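PDB 3FKD: L-threonine-O-3-phosphate decarboxylase, which probably binds pyridoxal 5'-phosphate and probably uses it to decarboxylate L-threonine O-3-phosphate. Local coordinates for residues L248-R251 with K252-R255; N137-N140 with P141-R144; L240-P243 with A244-T247. All coordinates share one frame; numbering follows the deposited sequence.

Contact 1. Residues L248-R251 with K252-R255; sequences LPIR and KWQR
The indole of W253 meets two branched side chains from the preceding turn, both on its benzo part: CD2 of L248 comes to 3.7 Å from CE3 of W253, and CD1 of I250 to 4.0 Å from the same CE3. Both methyls approach at a slant. The rings of W25 and F172 also meet this indole, with planes about 55° and 60° from its own, and its NE1 donates to the carbonyl O of T322. W253 carries CG opposite its own N (chi1 -157°), which swings the ring back beside L248 and I250. The extended side chain of Q254 leads to an amide whose NE2 is bonded to the hydroxyl of T174, while CB of Q254 sits 3.0 Å from O of I250. Three i to i+4 backbone bonds start the helix: W253 N bonds to P249 O at 3.2 Å, Q254 N to I250 O at 2.9 Å and R255 N to R251 O at 2.9 Å. W253 is thus buried among W25, F172 and T322 at the first turn of helix 250-266, where P249 is both N-cap and centre of an inverse gamma turn, in a protein of the class I and II aminotransferase family.

Contact 2. Residues N137-N140 with P141-R144; sequences NPNN and PDGR
The backbone of N139 is gripped at both ends, its N donating to R144 O at 2.9 Å and its O taking the N-H of G143 at 2.6 Å, and this is the tight part of the turn. R144 O also receives a CA-H contact from P138, at 3.3 Å from its CA, so two neighbouring residues close on one oxygen. Within the loop these bonds close, the chain doubles back through the cis peptide N140-P141, a second cis bond preceding P138. NPNNPDG resembles the N-P-x-N-P-x-G motif of class I and II aminotransferases, a loop that in relatives lines the pyridoxal phosphate pocket; a corresponding place is probable here. G143, with a positive phi, brings the chain round to R144. The side chains pack more loosely. N139 sends its amide across D142 at a slant, ND2 lying 3.6 Å from D142 CB with amide and carboxylate planes 67° apart; ND2 is bonded to P97 O and D142 OD2 to S118 OG, so each polar end is held from outside. Bent at chi2 (-91°) and again at chi3, R144 folds back until NH2 stands 4.0 Å from N139 CB, at an oblique approach. Neither flank is a solvent side: all eight residues are buried, with L281 of strand 279-284 against P141 and D142.

Contact 3. Residues L240-P243 with A244-T247; sequences LIHP and AQFT
H242 and Q245 run side by side and point the same way, the plane of the Q245 amide standing 77° from that of the imidazole. Their aliphatic roots touch, CB of H242 lying 3.9 Å from CB of Q245. Q245 is fully extended, CG opposite its N (chi1 -178°) and the chain straight beyond, which carries the amide along the flank of the histidine. The same CG lies over one face of the F246 ring, 3.9 Å above its plane and displaced toward the rim. H242 meets that ring differently: its carbonyl O comes in at the edge, close to the ring plane and 3.4 Å from CD2 of F246. All this happens where helix 230-241 has ended: H242 is the first residue to leave helical geometry, and A244 to T247 form a type I beta turn, closed by T247 N on A244 O, that leads the chain on toward helix 250-266. F246 N is shared by two carbonyls, O of H242 and O of P243, each at 3.3 Å; the first bond runs nearly straight out from its C=O, the second arrives 66° out of the carbonyl plane. P243 O is thereby gripped twice, since T247 OG1 donates to it at 2.7 Å from the other face. Helix 31-39 meets this turn, H32 against Q245 and L33 against F246.

Contacts 3 and 1 are consecutive pieces of one connection: residues 240-247 run off the end of helix 230-241, and residues 248-255 take over directly to start helix 250-266. Their centres are 16 Å apart and they touch nowhere except where the chain joins them. Contact 2 comes far earlier in the sequence, in the loop after strand 132-136, and lies deepest, its centre about 8 Å from the centre of the chain against 17 Å and 19 Å for contacts 1 and 3. Nearest atoms of contacts 1 and 2 are about 8 Å apart; the nearest atoms of contacts 2 and 3 are about 15 Å apart. Judged by the family, contact 2 is the one probably bordering the cofactor pocket.

Contact 1. Residues L248-R251 with K252-R255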
ATOM      1  N   LEU A 248      22.852   3.865  12.038  1.00 22.86           N
ATOM      2  CA  LEU A 248      22.893   5.247  11.578  1.00 25.77           C
ATOM      3  C   LEU A 248      23.927   6.035  12.379  1.00 23.83           C
ATOM      4  O   LEU A 248      23.984   5.891  13.597  1.00 24.87           O
ATOM      5  CB  LEU A 248      21.491   5.846  11.770  1.00 25.57           C
ATOM      6  CG  LEU A 248      21.023   7.159  11.169  1.00 24.36           C
ATOM      7  CD1 LEU A 248      19.585   7.283  11.612  1.00 24.32           C
ATOM      8  CD2 LEU A 248      21.864   8.361  11.657  1.00 23.97           C
ATOM      9  N   PRO A 249      24.742   6.873  11.717  1.00 23.06           N
ATOM     10  CA  PRO A 249      25.765   7.598  12.488  1.00 24.45           C
ATOM     11  C   PRO A 249      25.152   8.786  13.202  1.00 25.98           C
ATOM     12  O   PRO A 249      25.297   9.920  12.734  1.00 28.38           O
ATOM     13  CB  PRO A 249      26.748   8.092  11.412  1.00 25.24           C
ATOM     14  CG  PRO A 249      26.054   7.922  10.092  1.00 22.81           C
ATOM     15  CD  PRO A 249      24.664   7.362  10.338  1.00 25.16           C
ATOM     16  N   ILE A 250      24.472   8.530  14.313  1.00 26.36           N
ATOM     17  CA  ILE A 250      23.681   9.553  14.962  1.00 26.60           C
ATOM     18  C   ILE A 250      24.498  10.605  15.736  1.00 28.08           C
ATOM     19  O   ILE A 250      24.075  11.754  15.796  1.00 26.98           O
ATOM     20  CB  ILE A 250      22.562   8.973  15.850  1.00 25.75           C
ATOM     21  CG1 ILE A 250      21.609  10.100  16.282  1.00 26.36           C
ATOM     22  CG2 ILE A 250      23.139   8.254  17.053  1.00 25.74           C
ATOM     23  CD1 ILE A 250      21.085  10.920  15.149  1.00 22.59           C
ATOM     24  N   ARG A 251      25.648  10.241  16.310  1.00 27.65           N
ATOM     25  CA  ARG A 251      26.446  11.243  17.025  1.00 31.22           C
ATOM     26  C   ARG A 251      26.991  12.256  16.047  1.00 29.08           C
ATOM     27  O   ARG A 251      26.852  13.463  16.229  1.00 27.52           O
ATOM     28  CB  ARG A 251      27.592  10.633  17.822  1.00 33.57           C
ATOM     29  CG  ARG A 251      27.113   9.842  18.991  1.00 39.04           C
ATOM     30  CD  ARG A 251      28.040   9.945  20.184  1.00 44.75           C
ATOM     31  NE  ARG A 251      27.274   9.795  21.421  1.00 54.19           N
ATOM     32  CZ  ARG A 251      26.630   8.680  21.781  1.00 55.74           C
ATOM     33  NH1 ARG A 251      26.669   7.590  21.002  1.00 49.40           N
ATOM     34  NH2 ARG A 251      25.943   8.662  22.925  1.00 52.61           N
ATOM     35  N   LYS A 252      27.570  11.755  14.978  1.00 27.84           N
ATOM     36  CA  LYS A 252      28.121  12.641  13.986  1.00 29.22           C
ATOM     37  C   LYS A 252      27.036  13.551  13.316  1.00 27.59           C
ATOM     38  O   LYS A 252      27.257  14.734  13.057  1.00 27.88           O
ATOM     39  CB  LYS A 252      28.956  11.795  13.021  1.00 31.13           C
ATOM     40  CG  LYS A 252      29.164  12.361  11.657  1.00 32.46           C
ATOM     41  CD  LYS A 252      28.098  11.835  10.682  1.00 30.83           C
ATOM     42  CE  LYS A 252      28.623  11.984   9.275  1.00 35.42           C
ATOM     43  NZ  LYS A 252      30.143  11.777   9.273  1.00 40.44           N
ATOM     44  N   TRP A 253      25.854  13.010  13.062  1.00 27.57           N
ATOM     45  CA  TRP A 253      24.764  13.821  12.529  1.00 26.77           C
ATOM     46  C   TRP A 253      24.274  14.905  13.521  1.00 25.42           C
ATOM     47  O   TRP A 253      24.020  16.041  13.150  1.00 24.64           O
ATOM     48  CB  TRP A 253      23.602  12.908  12.177  1.00 25.01           C
ATOM     49  CG  TRP A 253      22.646  13.472  11.159  1.00 25.13           C
ATOM     50  CD1 TRP A 253      22.832  14.566  10.351  1.00 23.32           C
ATOM     51  CD2 TRP A 253      21.374  12.915  10.803  1.00 23.84           C
ATOM     52  NE1 TRP A 253      21.734  14.743   9.542  1.00 22.40           N
ATOM     53  CE2 TRP A 253      20.836  13.728   9.780  1.00 23.11           C
ATOM     54  CE3 TRP A 253      20.641  11.795  11.235  1.00 21.70           C
ATOM     55  CZ2 TRP A 253      19.594  13.458   9.189  1.00 22.38           C
ATOM     56  CZ3 TRP A 253      19.413  11.542  10.663  1.00 22.47           C
ATOM     57  CH2 TRP A 253      18.894  12.372   9.648  1.00 21.99           C
ATOM     58  N   GLN A 254      24.116  14.500  14.771  1.00 25.53           N
ATOM     59  CA  GLN A 254      23.621  15.310  15.866  1.00 25.96           C
ATOM     60  C   GLN A 254      24.597  16.463  16.062  1.00 27.18           C
ATOM     61  O   GLN A 254      24.208  17.607  16.227  1.00 27.92           O
ATOM     62  CB  GLN A 254      23.604  14.414  17.105  1.00 26.87           C
ATOM     63  CG  GLN A 254      22.650  14.697  18.209  1.00 30.39           C
ATOM     64  CD  GLN A 254      22.387  13.420  19.037  1.00 36.79           C
ATOM     65  OE1 GLN A 254      21.223  13.001  19.264  1.00 34.75           O
ATOM     66  NE2 GLN A 254      23.481  12.767  19.454  1.00 39.10           N
ATOM     67  N   ARG A 255      25.883  16.151  16.004  1.00 25.54           N
ATOM     68  CA  ARG A 255      26.907  17.135  16.224  1.00 26.92           C
ATOM     69  C   ARG A 255      27.080  18.107  15.039  1.00 26.39           C
ATOM     70  O   ARG A 255      27.302  19.287  15.243  1.00 28.29           O
ATOM     71  CB  ARG A 255      28.199  16.431  16.727  1.00 31.55           C
ATOM     72  CG  ARG A 255      29.497  16.805  16.113  1.00 29.40           C
ATOM     73  CD  ARG A 255      30.618  16.002  16.742  1.00 37.16           C
ATOM     74  NE  ARG A 255      31.047  14.821  15.966  1.00 39.76           N
ATOM     75  CZ  ARG A 255      31.689  14.876  14.790  1.00 41.35           C
ATOM     76  NH1 ARG A 255      31.950  16.054  14.216  1.00 41.09           N
ATOM     77  NH2 ARG A 255      32.060  13.756  14.171  1.00 39.51           N
TER

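Contact 2. Residues N137-N140 with P141-R144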
ATOM      1  N   ASN A 137       8.270  10.678  19.004  1.00 26.75           N
ATOM      2  CA  ASN A 137       9.404  11.026  19.821  1.00 27.24           C
ATOM      3  C   ASN A 137      10.689  10.472  19.199  1.00 25.91           C
ATOM      4  O   ASN A 137      10.830   9.254  19.091  1.00 25.63           O
ATOM      5  CB  ASN A 137       9.166  10.470  21.237  1.00 28.21           C
ATOM      6  CG  ASN A 137      10.281  10.817  22.182  1.00 30.26           C
ATOM      7  OD1 ASN A 137      10.746  11.932  22.173  1.00 34.55           O
ATOM      8  ND2 ASN A 137      10.729   9.873  22.979  1.00 31.02           N
ATOM      9  N   PRO A 138      11.617  11.361  18.765  1.00 25.94           N
ATOM     10  CA  PRO A 138      11.515  12.832  18.749  1.00 25.74           C
ATOM     11  C   PRO A 138      10.512  13.273  17.702  1.00 24.72           C
ATOM     12  O   PRO A 138      10.375  12.607  16.686  1.00 24.03           O
ATOM     13  CB  PRO A 138      12.924  13.281  18.327  1.00 23.40           C
ATOM     14  CG  PRO A 138      13.466  12.168  17.606  1.00 23.60           C
ATOM     15  CD  PRO A 138      12.942  10.933  18.302  1.00 23.50           C
ATOM     16  N   ASN A 139       9.836  14.385  17.947  1.00 25.44           N
ATOM     17  CA  ASN A 139       8.718  14.839  17.123  1.00 24.03           C
ATOM     18  C   ASN A 139       9.097  15.512  15.803  1.00 22.04           C
ATOM     19  O   ASN A 139      10.036  16.257  15.741  1.00 23.46           O
ATOM     20  CB  ASN A 139       7.839  15.780  17.952  1.00 23.60           C
ATOM     21  CG  ASN A 139       6.533  16.115  17.268  1.00 23.95           C
ATOM     22  OD1 ASN A 139       5.767  15.227  16.874  1.00 24.79           O
ATOM     23  ND2 ASN A 139       6.262  17.397  17.131  1.00 25.82           N
ATOM     24  N   ASN A 140       8.344  15.212  14.754  1.00 22.36           N
ATOM     25  CA  ASN A 140       8.336  15.920  13.472  1.00 22.29           C
ATOM     26  C   ASN A 140       7.240  16.993  13.578  1.00 21.55           C
ATOM     27  O   ASN A 140       6.108  16.654  13.802  1.00 20.48           O
ATOM     28  CB  ASN A 140       7.970  14.865  12.398  1.00 21.42           C
ATOM     29  CG  ASN A 140       7.644  15.449  11.031  1.00 21.44           C
ATOM     30  OD1 ASN A 140       8.124  16.510  10.643  1.00 22.90           O
ATOM     31  ND2 ASN A 140       6.844  14.714  10.270  1.00 23.24           N
ATOM     32  N   PRO A 141       7.567  18.294  13.399  1.00 24.37           N
ATOM     33  CA  PRO A 141       8.782  18.910  12.856  1.00 23.45           C
ATOM     34  C   PRO A 141       9.682  19.509  13.934  1.00 23.26           C
ATOM     35  O   PRO A 141      10.775  19.942  13.619  1.00 23.32           O
ATOM     36  CB  PRO A 141       8.195  20.060  12.021  1.00 22.87           C
ATOM     37  CG  PRO A 141       6.786  20.323  12.599  1.00 22.15           C
ATOM     38  CD  PRO A 141       6.609  19.365  13.745  1.00 24.33           C
ATOM     39  N   ASP A 142       9.183  19.534  15.167  1.00 25.53           N
ATOM     40  CA  ASP A 142       9.743  20.194  16.355  1.00 26.34           C
ATOM     41  C   ASP A 142      11.072  19.675  16.840  1.00 26.89           C
ATOM     42  O   ASP A 142      11.891  20.419  17.368  1.00 23.53           O
ATOM     43  CB  ASP A 142       8.812  19.875  17.525  1.00 25.82           C
ATOM     44  CG  ASP A 142       7.985  21.001  17.873  1.00 28.48           C
ATOM     45  OD1 ASP A 142       8.287  22.066  17.310  1.00 30.58           O
ATOM     46  OD2 ASP A 142       7.039  20.839  18.668  1.00 30.32           O
ATOM     47  N   GLY A 143      11.197  18.351  16.781  1.00 25.71           N
ATOM     48  CA  GLY A 143      12.287  17.645  17.423  1.00 24.67           C
ATOM     49  C   GLY A 143      12.047  17.528  18.911  1.00 24.88           C
ATOM     50  O   GLY A 143      12.974  17.240  19.660  1.00 29.07           O
ATOM     51  N   ARG A 144      10.827  17.772  19.359  1.00 24.29           N
ATOM     52  CA  ARG A 144      10.548  17.698  20.784  1.00 26.12           C
ATOM     53  C   ARG A 144      10.817  16.284  21.240  1.00 26.89           C
ATOM     54  O   ARG A 144      10.429  15.348  20.586  1.00 27.64           O
ATOM     55  CB  ARG A 144       9.109  18.103  21.082  1.00 27.15           C
ATOM     56  CG  ARG A 144       8.781  18.182  22.551  1.00 31.85           C
ATOM     57  CD  ARG A 144       8.240  16.865  23.141  1.00 33.99           C
ATOM     58  NE  ARG A 144       7.448  16.052  22.199  1.00 36.29           N
ATOM     59  CZ  ARG A 144       6.118  16.065  22.092  1.00 36.21           C
ATOM     60  NH1 ARG A 144       5.398  16.868  22.877  1.00 39.44           N
ATOM     61  NH2 ARG A 144       5.502  15.271  21.203  1.00 31.41           N
TER

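Contact 3. Residues L240-P243 with A244-T247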
ATOM      1  N   LEU A 240      17.279  -6.197   8.476  1.00 21.78           N
ATOM      2  CA  LEU A 240      17.234  -6.938   9.734  1.00 23.32           C
ATOM      3  C   LEU A 240      18.421  -7.875   9.967  1.00 24.45           C
ATOM      4  O   LEU A 240      18.843  -8.045  11.101  1.00 24.59           O
ATOM      5  CB  LEU A 240      15.952  -7.751   9.857  1.00 24.20           C
ATOM      6  CG  LEU A 240      14.764  -6.934  10.321  1.00 25.48           C
ATOM      7  CD1 LEU A 240      13.510  -7.802  10.343  1.00 23.68           C
ATOM      8  CD2 LEU A 240      15.085  -6.392  11.677  1.00 23.82           C
ATOM      9  N   ILE A 241      18.931  -8.488   8.900  1.00 25.38           N
ATOM     10  CA  ILE A 241      20.034  -9.455   8.969  1.00 24.46           C
ATOM     11  C   ILE A 241      21.392  -8.746   9.173  1.00 27.08           C
ATOM     12  O   ILE A 241      22.375  -9.341   9.629  1.00 30.02           O
ATOM     13  CB  ILE A 241      20.028 -10.341   7.701  1.00 24.66           C
ATOM     14  CG1 ILE A 241      18.853 -11.312   7.757  1.00 30.29           C
ATOM     15  CG2 ILE A 241      21.280 -11.161   7.562  1.00 29.21           C
ATOM     16  CD1 ILE A 241      18.657 -12.173   6.453  1.00 31.49           C
ATOM     17  N   HIS A 242      21.428  -7.459   8.859  1.00 24.97           N
ATOM     18  CA  HIS A 242      22.652  -6.699   8.879  1.00 23.59           C
ATOM     19  C   HIS A 242      22.498  -5.408   9.725  1.00 22.51           C
ATOM     20  O   HIS A 242      22.661  -4.315   9.231  1.00 19.54           O
ATOM     21  CB  HIS A 242      23.025  -6.363   7.442  1.00 22.90           C
ATOM     22  CG  HIS A 242      23.035  -7.542   6.520  1.00 25.02           C
ATOM     23  ND1 HIS A 242      24.201  -8.133   6.074  1.00 27.60           N
ATOM     24  CD2 HIS A 242      22.025  -8.223   5.931  1.00 26.99           C
ATOM     25  CE1 HIS A 242      23.905  -9.132   5.263  1.00 25.46           C
ATOM     26  NE2 HIS A 242      22.592  -9.199   5.149  1.00 25.59           N
ATOM     27  N   PRO A 243      22.173  -5.557  11.015  1.00 24.61           N
ATOM     28  CA  PRO A 243      22.011  -4.399  11.914  1.00 22.20           C
ATOM     29  C   PRO A 243      23.178  -3.425  11.861  1.00 25.14           C
ATOM     30  O   PRO A 243      22.957  -2.221  11.767  1.00 25.70           O
ATOM     31  CB  PRO A 243      21.903  -5.045  13.304  1.00 25.79           C
ATOM     32  CG  PRO A 243      22.309  -6.550  13.083  1.00 25.11           C
ATOM     33  CD  PRO A 243      21.833  -6.823  11.698  1.00 22.49           C
ATOM     34  N   ALA A 244      24.409  -3.926  11.903  1.00 25.42           N
ATOM     35  CA  ALA A 244      25.580  -3.052  11.750  1.00 26.76           C
ATOM     36  C   ALA A 244      25.589  -2.223  10.454  1.00 25.37           C
ATOM     37  O   ALA A 244      25.804  -1.006  10.471  1.00 26.71           O
ATOM     38  CB  ALA A 244      26.906  -3.847  11.923  1.00 25.88           C
ATOM     39  N   GLN A 245      25.394  -2.878   9.326  1.00 24.04           N
ATOM     40  CA  GLN A 245      25.450  -2.177   8.050  1.00 24.79           C
ATOM     41  C   GLN A 245      24.446  -1.013   7.974  1.00 24.43           C
ATOM     42  O   GLN A 245      24.655  -0.017   7.278  1.00 24.13           O
ATOM     43  CB  GLN A 245      25.189  -3.163   6.930  1.00 22.88           C
ATOM     44  CG  GLN A 245      25.269  -2.577   5.574  1.00 22.74           C
ATOM     45  CD  GLN A 245      25.107  -3.615   4.509  1.00 22.44           C
ATOM     46  OE1 GLN A 245      25.246  -4.827   4.769  1.00 23.18           O
ATOM     47  NE2 GLN A 245      24.818  -3.168   3.305  1.00 21.14           N
ATOM     48  N   PHE A 246      23.349  -1.141   8.692  1.00 21.96           N
ATOM     49  CA  PHE A 246      22.321  -0.150   8.530  1.00 25.52           C
ATOM     50  C   PHE A 246      22.169   0.731   9.751  1.00 23.70           C
ATOM     51  O   PHE A 246      21.233   1.488   9.851  1.00 23.54           O
ATOM     52  CB  PHE A 246      21.006  -0.791   8.050  1.00 22.89           C
ATOM     53  CG  PHE A 246      21.114  -1.377   6.672  1.00 23.41           C
ATOM     54  CD1 PHE A 246      21.092  -0.554   5.556  1.00 24.19           C
ATOM     55  CD2 PHE A 246      21.275  -2.755   6.490  1.00 23.08           C
ATOM     56  CE1 PHE A 246      21.212  -1.098   4.283  1.00 24.92           C
ATOM     57  CE2 PHE A 246      21.389  -3.285   5.233  1.00 22.58           C
ATOM     58  CZ  PHE A 246      21.349  -2.455   4.127  1.00 23.42           C
ATOM     59  N   THR A 247      23.118   0.601  10.667  1.00 24.53           N
ATOM     60  CA  THR A 247      23.218   1.477  11.830  1.00 26.92           C
ATOM     61  C   THR A 247      23.537   2.927  11.421  1.00 26.52           C
ATOM     62  O   THR A 247      24.378   3.184  10.559  1.00 27.30           O
ATOM     63  CB  THR A 247      24.289   0.964  12.768  1.00 26.63           C
ATOM     64  OG1 THR A 247      23.802  -0.233  13.390  1.00 24.41           O
ATOM     65  CG2 THR A 247      24.689   2.040  13.818  1.00 23.13           C
TER